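Local coordinates for nucleoporin nup120 (Schizosaccharomyces pombe, PDB 4GQ2), which serves as a structural constituent of the nuclear pore complex, whose components can also dock transiently associated nuclear transport factors, at residues A[25-30]-A[103-108]; A[128-133]-A[182-187]; A[137-142]-A[160-165]. All blocks are in the same frame, centred on the assembly; numbering follows the deposited sequence.

Contact 1. Residues A[25-30]-A[103-108]; sequences LWVPAL and VKIHFP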
loop_
_atom_site.group_PDB
_atom_site.type_symbol
_atom_site.label_atom_id
_atom_site.label_comp_id
_atom_site.label_asym_id
_atom_site.label_seq_id
_atom_site.Cartn_x
_atom_site.Cartn_y
_atom_site.Cartn_z
ATOM N N LEU A 25 -17.829 -21.665 -14.258
ATOM C CA LEU A 25 -18.775 -22.361 -15.122
ATOM C C LEU A 25 -18.150 -23.587 -15.777
ATOM O O LEU A 25 -16.946 -23.610 -16.046
ATOM C CB LEU A 25 -19.282 -21.429 -16.208
ATOM C CG LEU A 25 -19.942 -20.107 -15.837
ATOM C CD1 LEU A 25 -20.450 -19.436 -17.109
ATOM C CD2 LEU A 25 -21.079 -20.340 -14.855
ATOM N N TRP A 26 -18.980 -24.597 -16.024
ATOM C CA TRP A 26 -18.589 -25.801 -16.761
ATOM C C TRP A 26 -19.477 -25.958 -17.952
ATOM O O TRP A 26 -20.707 -25.943 -17.821
ATOM C CB TRP A 26 -18.718 -27.042 -15.885
ATOM C CG TRP A 26 -17.611 -27.193 -14.875
ATOM C CD1 TRP A 26 -16.509 -28.041 -14.944
ATOM C CD2 TRP A 26 -17.456 -26.469 -13.605
ATOM N NE1 TRP A 26 -15.708 -27.900 -13.836
ATOM C CE2 TRP A 26 -16.218 -26.974 -12.994
ATOM C CE3 TRP A 26 -18.189 -25.491 -12.938
ATOM C CZ2 TRP A 26 -15.758 -26.507 -11.770
ATOM C CZ3 TRP A 26 -17.717 -25.033 -11.701
ATOM C CH2 TRP A 26 -16.530 -25.530 -11.131
ATOM N N VAL A 27 -18.867 -26.103 -19.129
ATOM C CA VAL A 27 -19.623 -26.373 -20.356
ATOM C C VAL A 27 -20.253 -27.771 -20.256
ATOM O O VAL A 27 -19.673 -28.660 -19.615
ATOM C CB VAL A 27 -18.754 -26.230 -21.632
ATOM C CG1 VAL A 27 -18.195 -24.817 -21.745
ATOM C CG2 VAL A 27 -17.625 -27.250 -21.660
ATOM N N PRO A 28 -21.457 -27.960 -20.841
ATOM C CA PRO A 28 -22.113 -29.274 -20.808
ATOM C C PRO A 28 -21.204 -30.384 -21.344
ATOM O O PRO A 28 -20.536 -30.194 -22.365
ATOM C CB PRO A 28 -23.320 -29.080 -21.731
ATOM C CG PRO A 28 -23.633 -27.631 -21.616
ATOM C CD PRO A 28 -22.297 -26.952 -21.514
ATOM N N ALA A 29 -21.172 -31.518 -20.643
ATOM C CA ALA A 29 -20.321 -32.649 -21.026
ATOM C C ALA A 29 -20.874 -33.423 -22.230
ATOM O O ALA A 29 -22.087 -33.605 -22.362
ATOM C CB ALA A 29 -20.109 -33.580 -19.840
ATOM N N LEU A 30 -19.972 -33.865 -23.103
ATOM C CA LEU A 30 -20.327 -34.673 -24.274
ATOM C C LEU A 30 -19.592 -36.018 -24.267
ATOM O O LEU A 30 -18.766 -36.274 -23.387
ATOM C CB LEU A 30 -20.074 -33.894 -25.572
ATOM C CG LEU A 30 -21.279 -33.204 -26.231
ATOM C CD1 LEU A 30 -21.902 -32.115 -25.365
ATOM C CD2 LEU A 30 -20.884 -32.632 -27.584
ATOM N N VAL A 103 -15.060 -14.233 -14.726
ATOM C CA VAL A 103 -15.612 -15.555 -14.987
ATOM C C VAL A 103 -14.533 -16.533 -15.410
ATOM O O VAL A 103 -13.595 -16.168 -16.117
ATOM C CB VAL A 103 -16.867 -15.543 -15.924
ATOM C CG1 VAL A 103 -17.051 -14.211 -16.632
ATOM C CG2 VAL A 103 -16.869 -16.706 -16.913
ATOM N N LYS A 104 -14.651 -17.761 -14.916
ATOM C CA LYS A 104 -13.756 -18.846 -15.281
ATOM C C LYS A 104 -14.590 -20.001 -15.834
ATOM O O LYS A 104 -15.457 -20.546 -15.138
ATOM C CB LYS A 104 -12.926 -19.292 -14.078
ATOM C CG LYS A 104 -12.116 -20.561 -14.305
ATOM C CD LYS A 104 -11.288 -20.940 -13.087
ATOM C CE LYS A 104 -10.284 -19.854 -12.730
ATOM N NZ LYS A 104 -9.296 -20.332 -11.729
ATOM N N ILE A 105 -14.314 -20.348 -17.089
ATOM C CA ILE A 105 -15.057 -21.364 -17.817
ATOM C C ILE A 105 -14.170 -22.586 -17.978
ATOM O O ILE A 105 -13.061 -22.487 -18.493
ATOM C CB ILE A 105 -15.503 -20.831 -19.196
ATOM C CG1 ILE A 105 -16.420 -19.621 -19.004
ATOM C CG2 ILE A 105 -16.215 -21.914 -19.995
ATOM C CD1 ILE A 105 -16.642 -18.762 -20.230
ATOM N N HIS A 106 -14.657 -23.733 -17.520
ATOM C CA HIS A 106 -13.912 -24.988 -17.625
ATOM C C HIS A 106 -14.390 -25.780 -18.798
ATOM O O HIS A 106 -15.589 -25.789 -19.111
ATOM C CB HIS A 106 -14.057 -25.834 -16.367
ATOM C CG HIS A 106 -13.652 -25.126 -15.103
ATOM N ND1 HIS A 106 -12.432 -25.277 -14.549
ATOM C CD2 HIS A 106 -14.358 -24.255 -14.276
ATOM C CE1 HIS A 106 -12.358 -24.538 -13.427
ATOM N NE2 HIS A 106 -13.538 -23.910 -13.262
ATOM N N PHE A 107 -13.439 -26.452 -19.445
ATOM C CA PHE A 107 -13.673 -27.254 -20.636
ATOM C C PHE A 107 -13.169 -28.672 -20.398
ATOM O O PHE A 107 -12.296 -28.873 -19.550
ATOM C CB PHE A 107 -12.934 -26.642 -21.827
ATOM C CG PHE A 107 -13.528 -25.355 -22.314
ATOM C CD1 PHE A 107 -13.189 -24.143 -21.717
ATOM C CD2 PHE A 107 -14.425 -25.350 -23.380
ATOM C CE1 PHE A 107 -13.737 -22.956 -22.172
ATOM C CE2 PHE A 107 -14.979 -24.162 -23.838
ATOM C CZ PHE A 107 -14.635 -22.965 -23.233
ATOM N N PRO A 108 -13.721 -29.662 -21.136
ATOM C CA PRO A 108 -13.262 -31.051 -21.023
ATOM C C PRO A 108 -11.947 -31.269 -21.761
ATOM O O PRO A 108 -11.270 -32.278 -21.540
ATOM C CB PRO A 108 -14.377 -31.861 -21.702
ATOM C CG PRO A 108 -15.473 -30.900 -22.024
ATOM C CD PRO A 108 -14.848 -29.540 -22.078
#

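Contact 2. Residues A[128-133]-A[182-187]; sequences IIYAIT and SEICVS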
loop_
_atom_site.group_PDB
_atom_site.type_symbol
_atom_site.label_atom_id
_atom_site.label_comp_id
_atom_site.label_asym_id
_atom_site.label_seq_id
_atom_site.Cartn_x
_atom_site.Cartn_y
_atom_site.Cartn_z
ATOM N N ILE A 128 -21.086 -12.766 -27.527
ATOM C CA ILE A 128 -20.960 -14.182 -27.855
ATOM C C ILE A 128 -19.488 -14.590 -27.915
ATOM O O ILE A 128 -18.653 -13.841 -28.425
ATOM C CB ILE A 128 -21.672 -14.478 -29.205
ATOM C CG1 ILE A 128 -23.141 -14.840 -28.971
ATOM C CG2 ILE A 128 -20.991 -15.590 -29.987
ATOM C CD1 ILE A 128 -24.068 -13.651 -28.809
ATOM N N ILE A 129 -19.169 -15.765 -27.374
ATOM C CA ILE A 129 -17.852 -16.363 -27.587
ATOM C C ILE A 129 -17.948 -17.695 -28.338
ATOM O O ILE A 129 -18.679 -18.602 -27.926
ATOM C CB ILE A 129 -17.087 -16.607 -26.271
ATOM C CG1 ILE A 129 -17.049 -15.341 -25.423
ATOM C CG2 ILE A 129 -15.665 -17.091 -26.560
ATOM C CD1 ILE A 129 -16.741 -15.618 -23.969
ATOM N N TYR A 130 -17.205 -17.789 -29.439
ATOM C CA TYR A 130 -16.940 -19.055 -30.110
ATOM C C TYR A 130 -15.621 -19.610 -29.588
ATOM O O TYR A 130 -14.605 -18.911 -29.595
ATOM C CB TYR A 130 -16.804 -18.854 -31.619
ATOM C CG TYR A 130 -18.014 -18.291 -32.325
ATOM C CD1 TYR A 130 -19.056 -19.122 -32.745
ATOM C CD2 TYR A 130 -18.102 -16.929 -32.604
ATOM C CE1 TYR A 130 -20.163 -18.605 -33.403
ATOM C CE2 TYR A 130 -19.206 -16.401 -33.259
ATOM C CZ TYR A 130 -20.229 -17.240 -33.658
ATOM O OH TYR A 130 -21.318 -16.711 -34.314
ATOM N N ALA A 131 -15.636 -20.867 -29.148
ATOM C CA ALA A 131 -14.433 -21.545 -28.674
ATOM C C ALA A 131 -14.331 -22.964 -29.219
ATOM O O ALA A 131 -15.313 -23.711 -29.224
ATOM C CB ALA A 131 -14.395 -21.560 -27.155
ATOM N N ILE A 132 -13.136 -23.320 -29.687
ATOM C CA ILE A 132 -12.853 -24.662 -30.189
ATOM C C ILE A 132 -11.725 -25.270 -29.373
ATOM O O ILE A 132 -10.672 -24.648 -29.160
ATOM C CB ILE A 132 -12.484 -24.658 -31.696
ATOM C CG1 ILE A 132 -13.684 -24.212 -32.544
ATOM C CG2 ILE A 132 -12.014 -26.037 -32.139
ATOM C CD1 ILE A 132 -13.336 -23.711 -33.932
ATOM N N THR A 133 -11.953 -26.491 -28.913
ATOM C CA THR A 133 -10.994 -27.179 -28.076
ATOM C C THR A 133 -10.153 -28.137 -28.919
ATOM O O THR A 133 -10.440 -28.344 -30.097
ATOM C CB THR A 133 -11.709 -27.919 -26.932
ATOM O OG1 THR A 133 -12.625 -28.877 -27.475
ATOM C CG2 THR A 133 -12.484 -26.928 -26.073
ATOM N N SER A 182 -24.076 -15.582 -35.446
ATOM C CA SER A 182 -24.544 -16.907 -35.838
ATOM C C SER A 182 -23.650 -17.563 -36.887
ATOM O O SER A 182 -23.805 -18.750 -37.186
ATOM C CB SER A 182 -25.990 -16.838 -36.332
ATOM O OG SER A 182 -26.085 -16.069 -37.520
ATOM N N GLU A 183 -22.708 -16.795 -37.430
ATOM C CA GLU A 183 -21.820 -17.290 -38.483
ATOM C C GLU A 183 -20.351 -17.150 -38.118
ATOM O O GLU A 183 -19.921 -16.118 -37.606
ATOM C CB GLU A 183 -22.097 -16.570 -39.810
ATOM C CG GLU A 183 -23.445 -16.894 -40.445
ATOM C CD GLU A 183 -23.941 -15.784 -41.355
ATOM O OE1 GLU A 183 -24.259 -14.683 -40.848
ATOM O OE2 GLU A 183 -24.019 -16.018 -42.579
ATOM N N ILE A 184 -19.591 -18.201 -38.395
ATOM C CA ILE A 184 -18.145 -18.201 -38.199
ATOM C C ILE A 184 -17.441 -18.993 -39.308
ATOM O O ILE A 184 -17.969 -19.984 -39.810
ATOM C CB ILE A 184 -17.756 -18.749 -36.799
ATOM C CG1 ILE A 184 -16.239 -18.698 -36.595
ATOM C CG2 ILE A 184 -18.281 -20.167 -36.590
ATOM C CD1 ILE A 184 -15.819 -18.405 -35.177
ATOM N N CYS A 185 -16.259 -18.532 -39.696
ATOM C CA CYS A 185 -15.404 -19.269 -40.612
ATOM C C CYS A 185 -14.253 -19.923 -39.871
ATOM O O CYS A 185 -13.662 -19.328 -38.970
ATOM C CB CYS A 185 -14.852 -18.350 -41.695
ATOM S SG CYS A 185 -16.117 -17.680 -42.788
ATOM N N VAL A 186 -13.939 -21.152 -40.268
ATOM C CA VAL A 186 -12.865 -21.927 -39.667
ATOM C C VAL A 186 -12.024 -22.525 -40.792
ATOM O O VAL A 186 -12.540 -23.239 -41.652
ATOM C CB VAL A 186 -13.422 -23.049 -38.758
ATOM C CG1 VAL A 186 -12.300 -23.890 -38.169
ATOM C CG2 VAL A 186 -14.293 -22.470 -37.655
ATOM N N SER A 187 -10.733 -22.213 -40.791
ATOM C CA SER A 187 -9.806 -22.770 -41.772
ATOM C C SER A 187 -9.073 -23.960 -41.173
ATOM O O SER A 187 -8.950 -24.077 -39.945
ATOM C CB SER A 187 -8.807 -21.708 -42.245
ATOM O OG SER A 187 -7.936 -21.312 -41.199
#

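Contact 3. Residues A[137-142]-A[160-165]; sequences VLYYIR and CLCYRP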
loop_
_atom_site.group_PDB
_atom_site.type_symbol
_atom_site.label_atom_id
_atom_site.label_comp_id
_atom_site.label_asym_id
_atom_site.label_seq_id
_atom_site.Cartn_x
_atom_site.Cartn_y
_atom_site.Cartn_z
ATOM N N VAL A 137 -14.540 -29.831 -30.408
ATOM C CA VAL A 137 -15.911 -29.395 -30.134
ATOM C C VAL A 137 -16.000 -27.868 -30.267
ATOM O O VAL A 137 -15.143 -27.151 -29.762
ATOM C CB VAL A 137 -16.376 -29.837 -28.729
ATOM C CG1 VAL A 137 -17.815 -29.422 -28.484
ATOM C CG2 VAL A 137 -16.243 -31.347 -28.566
ATOM N N LEU A 138 -17.024 -27.379 -30.965
ATOM C CA LEU A 138 -17.275 -25.944 -31.075
ATOM C C LEU A 138 -18.299 -25.507 -30.031
ATOM O O LEU A 138 -19.407 -26.044 -29.961
ATOM C CB LEU A 138 -17.763 -25.573 -32.481
ATOM C CG LEU A 138 -18.411 -24.191 -32.667
ATOM C CD1 LEU A 138 -17.399 -23.051 -32.586
ATOM C CD2 LEU A 138 -19.162 -24.123 -33.987
ATOM N N TYR A 139 -17.922 -24.523 -29.221
ATOM C CA TYR A 139 -18.798 -24.040 -28.174
ATOM C C TYR A 139 -19.290 -22.647 -28.477
ATOM O O TYR A 139 -18.526 -21.796 -28.922
ATOM C CB TYR A 139 -18.095 -24.064 -26.831
ATOM C CG TYR A 139 -17.701 -25.442 -26.359
ATOM C CD1 TYR A 139 -18.598 -26.238 -25.641
ATOM C CD2 TYR A 139 -16.422 -25.943 -26.608
ATOM C CE1 TYR A 139 -18.233 -27.503 -25.192
ATOM C CE2 TYR A 139 -16.046 -27.202 -26.156
ATOM C CZ TYR A 139 -16.952 -27.977 -25.450
ATOM O OH TYR A 139 -16.575 -29.229 -25.006
ATOM N N TYR A 140 -20.577 -22.429 -28.234
ATOM C CA TYR A 140 -21.215 -21.151 -28.509
ATOM C C TYR A 140 -21.732 -20.583 -27.189
ATOM O O TYR A 140 -22.806 -20.975 -26.707
ATOM C CB TYR A 140 -22.342 -21.346 -29.530
ATOM C CG TYR A 140 -23.054 -20.082 -29.945
ATOM C CD1 TYR A 140 -22.553 -19.272 -30.959
ATOM C CD2 TYR A 140 -24.242 -19.704 -29.335
ATOM C CE1 TYR A 140 -23.214 -18.119 -31.351
ATOM C CE2 TYR A 140 -24.911 -18.551 -29.715
ATOM C CZ TYR A 140 -24.398 -17.763 -30.718
ATOM O OH TYR A 140 -25.081 -16.619 -31.076
ATOM N N ILE A 141 -20.948 -19.671 -26.611
ATOM C CA ILE A 141 -21.189 -19.164 -25.256
ATOM C C ILE A 141 -21.757 -17.749 -25.251
ATOM O O ILE A 141 -21.150 -16.822 -25.797
ATOM C CB ILE A 141 -19.904 -19.211 -24.395
ATOM C CG1 ILE A 141 -19.386 -20.646 -24.271
ATOM C CG2 ILE A 141 -20.161 -18.639 -23.004
ATOM C CD1 ILE A 141 -17.919 -20.733 -23.896
ATOM N N ARG A 142 -22.927 -17.595 -24.635
ATOM C CA ARG A 142 -23.559 -16.286 -24.478
ATOM C C ARG A 142 -23.190 -15.660 -23.135
ATOM O O ARG A 142 -23.415 -16.255 -22.084
ATOM C CB ARG A 142 -25.079 -16.390 -24.592
ATOM C CG ARG A 142 -25.633 -16.372 -26.009
ATOM C CD ARG A 142 -27.116 -16.029 -25.963
ATOM N NE ARG A 142 -27.875 -16.509 -27.118
ATOM C CZ ARG A 142 -28.313 -17.757 -27.273
ATOM N NH1 ARG A 142 -28.051 -18.688 -26.362
ATOM N NH2 ARG A 142 -29.007 -18.079 -28.353
ATOM N N CYS A 160 -24.621 -21.967 -22.803
ATOM C CA CYS A 160 -23.668 -22.709 -23.613
ATOM C C CYS A 160 -24.320 -23.751 -24.523
ATOM O O CYS A 160 -24.986 -24.666 -24.052
ATOM C CB CYS A 160 -22.621 -23.384 -22.740
ATOM S SG CYS A 160 -21.245 -24.018 -23.715
ATOM N N LEU A 161 -24.106 -23.591 -25.827
ATOM C CA LEU A 161 -24.524 -24.553 -26.844
ATOM C C LEU A 161 -23.285 -25.258 -27.396
ATOM O O LEU A 161 -22.266 -24.612 -27.670
ATOM C CB LEU A 161 -25.263 -23.828 -27.976
ATOM C CG LEU A 161 -26.788 -23.613 -27.945
ATOM C CD1 LEU A 161 -27.354 -23.379 -26.552
ATOM C CD2 LEU A 161 -27.187 -22.474 -28.876
ATOM N N CYS A 162 -23.374 -26.576 -27.553
ATOM C CA CYS A 162 -22.259 -27.372 -28.074
ATOM C C CYS A 162 -22.534 -27.927 -29.460
ATOM O O CYS A 162 -23.607 -28.479 -29.722
ATOM C CB CYS A 162 -21.929 -28.524 -27.128
ATOM S SG CYS A 162 -21.808 -27.986 -25.419
ATOM N N TYR A 163 -21.544 -27.794 -30.335
ATOM C CA TYR A 163 -21.653 -28.257 -31.707
ATOM C C TYR A 163 -20.473 -29.137 -32.073
ATOM O O TYR A 163 -19.344 -28.870 -31.664
ATOM C CB TYR A 163 -21.709 -27.068 -32.657
ATOM C CG TYR A 163 -22.907 -26.174 -32.461
ATOM C CD1 TYR A 163 -24.128 -26.466 -33.075
ATOM C CD2 TYR A 163 -22.821 -25.024 -31.676
ATOM C CE1 TYR A 163 -25.233 -25.638 -32.907
ATOM C CE2 TYR A 163 -23.920 -24.195 -31.496
ATOM C CZ TYR A 163 -25.122 -24.505 -32.115
ATOM O OH TYR A 163 -26.212 -23.683 -31.942
ATOM N N ARG A 164 -20.748 -30.187 -32.847
ATOM C CA ARG A 164 -19.704 -31.046 -33.398
ATOM C C ARG A 164 -19.769 -31.022 -34.926
ATOM O O ARG A 164 -20.393 -31.895 -35.533
ATOM C CB ARG A 164 -19.843 -32.476 -32.875
ATOM C CG ARG A 164 -19.366 -32.671 -31.449
ATOM C CD ARG A 164 -19.548 -34.116 -31.021
ATOM N NE ARG A 164 -18.970 -34.370 -29.705
ATOM C CZ ARG A 164 -19.073 -35.520 -29.045
ATOM N NH1 ARG A 164 -19.734 -36.546 -29.569
ATOM N NH2 ARG A 164 -18.512 -35.644 -27.855
ATOM N N PRO A 165 -19.116 -30.023 -35.553
ATOM C CA PRO A 165 -19.186 -29.862 -37.004
ATOM C C PRO A 165 -18.554 -31.049 -37.713
ATOM O O PRO A 165 -17.528 -31.565 -37.267
ATOM C CB PRO A 165 -18.373 -28.586 -37.267
ATOM C CG PRO A 165 -18.214 -27.932 -35.932
ATOM C CD PRO A 165 -18.177 -29.062 -34.953
#

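Contact 1. Residues A[25-30]-A[103-108]
Trp26, on strand 21-26 at one edge of a mixed sheet in the beta-propeller domain, lies over His106 of the adjacent strand. Strand 21-26 runs parallel to strand 101-106, and Leu25 pairs with Ile105. The backbone bond from His106 N to Leu25 O is 2.7 Å long. Leu25 N bonds Lys104 O, and beyond the strand end Val27 N reaches His106 O at 3.3 Å.

The His106 side chain can be followed outward along the indole. His106 CB sits over the five-membered ring of Trp26 in a CH-pi contact, 3.8 Å from the centroid. CG lies near Trp26 NE1. His106 CD2 is 3.5 Å from Trp26 CE2 and also has Leu25 O at the ring edge, in plane. NE2 ends over Trp26 CZ2 and CH2. With CG anti to its carbonyl carbon (chi1 -56°), His106 points the same way as Trp26. The imidazole and the six-membered indole ring make an offset stack with planes at 12°. Were His106 replaced by an alanine, one face of the indole would probably lose its stacking partner, and the Trp26 side chain would be freer to turn.

Val27 turns to the other, buried side. There it meets Ile105, Phe107 and Pro108, and strand 138-143 adds Tyr139. Val27 CG1 sits over the Phe107 ring, 4.3 Å from its centroid. The second methyl, Val27 CG2, touches Pro108 CD at 3.6 Å.

Contact 2. Residues A[128-133]-A[182-187]
Tyr130 packs its ring against Ile184 where two four-stranded antiparallel sheets of the beta-propeller domain face each other. The strands are not hydrogen-bonded partners. Strand 126-133 and strand 183-188 belong to different sheets, and the axes of their segments approach to 9.8 Å with N-to-C directions at 28°.

Side chains fill the gap. The CD1 methyl of Ile184 lies over one face of the Tyr130 ring in a CH-pi contact, 4.0 Å from the centroid and 3.6 Å from Tyr130 CG. Ile184 CG1 is anti to the backbone N (chi1 -178°), which directs the CG1 branch to the ring, with CD1 near its root at CB and CG. Meanwhile CG2 stays near Tyr130 CE1. The two side chains run past one another, each pointing toward the other's strand. On the opposite face of the ring is Ile128 CG2, from the same strand as Tyr130, so the ring is held between two isoleucines. Two residues along, Ile132 and Val186 meet tip to tip through CD1 and CG2, 4.0 Å apart.

Further out, Met176 of strand 173-178 touches Tyr130, Ile132 and Ile184, and Leu198 of strand 193-199 also packs on Tyr130. The phenol reaches the turn before strand 183-188. Tyr130 OH is 3.2 Å from Ser182 N, but the angle is poor for a bond. The hydrogen bond of Tyr130 OH is made with Ser180 O.

Contact 3. Residues A[137-142]-A[160-165]
Tyr139 and Cys162 face each other across a non-hydrogen-bonded pair of two antiparallel strands. Cys162 SG is 3.6 Å from Tyr139 CE1. Cys160 SG comes from the next position on the same face, 4.0 Å from Tyr139 CD1. Both sulfurs approach the ring obliquely, in sulfur-aromatic contacts. They are set differently: Cys160 SG is anti to its backbone N (chi1 -168°), whereas Cys162 SG is anti to its carbonyl carbon (chi1 -48°). Both sulfurs reach the CD1-CE1 flank of the phenol, one on either side of the ring plane. Cys160 SG also touches Ile141 CG1, and Val137 CG1 lies above one face of the Tyr139 ring.

The other face of the sheet carries Leu138, Tyr140, Leu161 and Tyr163. Tyr140 and Leu161 run alongside each other in the same direction, with their CD2 atoms 4.1 Å apart. Tyr163 turns its ring edge to Tyr140, and its CE2 meets Tyr140 CB in the ring plane at 3.8 Å. Leu138 runs obliquely across Tyr163. The phenol OH of Tyr140 is hydrogen-bonded to Thr181 O.

Four backbone hydrogen bonds join the strands. Tyr140 N to Leu161 O is 2.8 Å, while the return bond from Leu161 N to Tyr140 O is 3.1 Å, its donor tilted from the carbonyl plane. Leu138 and Tyr163 exchange the other two. Strand 160-163 is an edge strand, completing the four-stranded antiparallel sheet characteristic of a beta-propeller blade.

How the contacts relate
The three contacts lie on the same side of the chain's centre, in neighbouring parts of the propeller. Contacts 2 and 3 are buried and share one sheet: strands 126-133 and 138-143 are neighbours in it, joined by Ala131 O to Tyr139 N. Contact 3 builds that sheet by backbone bonds, whereas contact 2 packs it on the next sheet through apolar side chains. Contact 1 is only partly buried. Like contact 3 it pairs strands, but parallel ones, and its ring stack includes the exposed Trp26. Its buried side meets contact 3 where Phe107 packs edge-to-face on Tyr139, and contact 2 where Phe107 touches Thr133.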